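Side-chain contact in Nadp(h)-dependent ketose reductase (Bemisia argentifolii, PDB 1E3J), which probably catalyses the NADP(H)-dependent, zinc-requiring interconversion of fructose and sorbitol, as a member of the zinc-containing alcohol dehydrogenase family: residues Val38-Ser43 / Asp330-Ala335. Numbering follows the deposited sequence.
Sequences VGICGS and DAFEAA. With ZN (zinc ion), chain C.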
loop_
_atom_site.group_PDB
_atom_site.type_symbol
_atom_site.label_atom_id
_atom_site.label_comp_id
_atom_site.label_asym_id
_atom_site.label_seq_id
_atom_site.Cartn_x
_atom_site.Cartn_y
_atom_site.Cartn_z
ATOM N N VAL A 38 -11.305 4.420 34.890
ATOM C CA VAL A 38 -10.047 3.794 34.569
ATOM C C VAL A 38 -10.285 2.292 34.536
ATOM O O VAL A 38 -10.671 1.691 35.552
ATOM C CB VAL A 38 -8.972 4.108 35.622
ATOM C CG1 VAL A 38 -7.686 3.367 35.294
ATOM C CG2 VAL A 38 -8.708 5.581 35.664
ATOM N N GLY A 39 -10.078 1.700 33.365
ATOM C CA GLY A 39 -10.269 0.276 33.217
ATOM C C GLY A 39 -8.949 -0.385 33.521
ATOM O O GLY A 39 -7.903 0.263 33.505
ATOM N N ILE A 40 -8.969 -1.670 33.823
ATOM C CA ILE A 40 -7.717 -2.335 34.099
ATOM C C ILE A 40 -7.622 -3.586 33.257
ATOM O O ILE A 40 -8.642 -4.153 32.885
ATOM C CB ILE A 40 -7.592 -2.667 35.593
ATOM C CG1 ILE A 40 -8.785 -3.500 36.067
ATOM C CG2 ILE A 40 -7.519 -1.368 36.377
ATOM C CD1 ILE A 40 -8.761 -3.785 37.595
ATOM N N CYS A 41 -6.398 -3.999 32.924
ATOM C CA CYS A 41 -6.234 -5.186 32.102
ATOM C C CYS A 41 -5.167 -6.106 32.663
ATOM O O CYS A 41 -4.576 -5.831 33.713
ATOM C CB CYS A 41 -5.907 -4.786 30.654
ATOM S SG CYS A 41 -4.180 -4.325 30.343
ATOM N N GLY A 42 -4.914 -7.197 31.948
ATOM C CA GLY A 42 -3.928 -8.169 32.404
ATOM C C GLY A 42 -2.570 -7.547 32.658
ATOM O O GLY A 42 -1.843 -7.927 33.586
ATOM N N SER A 43 -2.233 -6.564 31.834
ATOM C CA SER A 43 -0.961 -5.881 31.972
ATOM C C SER A 43 -0.831 -5.209 33.336
ATOM O O SER A 43 0.226 -5.285 33.953
ATOM C CB SER A 43 -0.795 -4.873 30.840
ATOM O OG SER A 43 0.330 -4.060 31.086
ATOM N N ASP A 330 -9.577 -4.495 45.533
ATOM C CA ASP A 330 -10.622 -5.467 45.250
ATOM C C ASP A 330 -10.768 -5.551 43.734
ATOM O O ASP A 330 -10.955 -6.634 43.188
ATOM C CB ASP A 330 -11.953 -5.021 45.862
ATOM N N ALA A 331 -10.679 -4.407 43.056
ATOM C CA ALA A 331 -10.826 -4.393 41.591
ATOM C C ALA A 331 -9.756 -5.276 40.997
ATOM O O ALA A 331 -10.054 -6.162 40.224
ATOM C CB ALA A 331 -10.712 -2.975 41.051
ATOM N N PHE A 332 -8.505 -5.062 41.374
ATOM C CA PHE A 332 -7.437 -5.902 40.841
ATOM C C PHE A 332 -7.656 -7.372 41.172
ATOM O O PHE A 332 -7.356 -8.254 40.360
ATOM C CB PHE A 332 -6.057 -5.451 41.356
ATOM C CG PHE A 332 -5.475 -4.310 40.582
ATOM C CD1 PHE A 332 -6.121 -3.075 40.545
ATOM C CD2 PHE A 332 -4.303 -4.476 39.853
ATOM C CE1 PHE A 332 -5.608 -2.012 39.785
ATOM C CE2 PHE A 332 -3.774 -3.427 39.089
ATOM C CZ PHE A 332 -4.429 -2.193 39.054
ATOM N N GLU A 333 -8.181 -7.665 42.356
ATOM C CA GLU A 333 -8.402 -9.075 42.681
ATOM C C GLU A 333 -9.425 -9.660 41.711
ATOM O O GLU A 333 -9.217 -10.743 41.145
ATOM C CB GLU A 333 -8.878 -9.234 44.123
ATOM C CG GLU A 333 -7.936 -10.066 44.976
ATOM C CD GLU A 333 -7.742 -11.485 44.436
ATOM O OE1 GLU A 333 -8.726 -12.095 43.942
ATOM O OE2 GLU A 333 -6.600 -12.000 44.528
ATOM N N ALA A 334 -10.520 -8.938 41.494
ATOM C CA ALA A 334 -11.532 -9.409 40.553
ATOM C C ALA A 334 -10.869 -9.618 39.180
ATOM O O ALA A 334 -11.180 -10.588 38.483
ATOM C CB ALA A 334 -12.673 -8.409 40.453
ATOM N N ALA A 335 -9.943 -8.732 38.801
ATOM C CA ALA A 335 -9.269 -8.872 37.513
ATOM C C ALA A 335 -8.278 -10.029 37.542
ATOM O O ALA A 335 -8.147 -10.765 36.579
ATOM C CB ALA A 335 -8.547 -7.579 37.142
HETATM ZN ZN ZN C . -4.738 -2.168 29.350
HETATM O O HOH W 1 -4.669 -2.419 27.225
#
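With chi1 at 56°, I40 sets CG1 between its backbone N and carbonyl carbon, and a trans chi2 of -176° extends CD1 toward helix 330-335; F332, with CG beside its own backbone N (chi1 -83°), swings its ring round to meet both branches. I40 CD1 touches two alanines one helical turn apart, 4.1 Å from A331 CB and 3.8 Å from A335 CB. It also lies against the helix backbone, 3.8 Å from A331 O, which already accepts from A335 N. On the ring, I40 CD1 is 4.0 Å from F332 CD1; I40 CG2 lies 4.0 Å from F332 CE1, with CZ close by, and meets the ring obliquely. Position along the helix explains the selection: A331 and A335 direct their CB atoms toward the strand, whereas F332 starts from the flank and reaches back with its ring. The axes of segments 38-40 and 330-335 approach to 10.0 Å. V345 of strand 344-348 also packs on I40 and A331, and the ring of Y48 meets that of F332 edge-to-face. C41 CB leaves its CA away from the helix, and C41 SG binds the zinc ion at 2.4 Å beside H66, E67 and a water. The same sulfur N-caps helix 42-50 through a weak bond from S43 N. No hydrogen bond joins the two segments, so their contact is wholly van der Waals and largely buried: an apolar seam backs I40, and the metal site follows directly in sequence at C41.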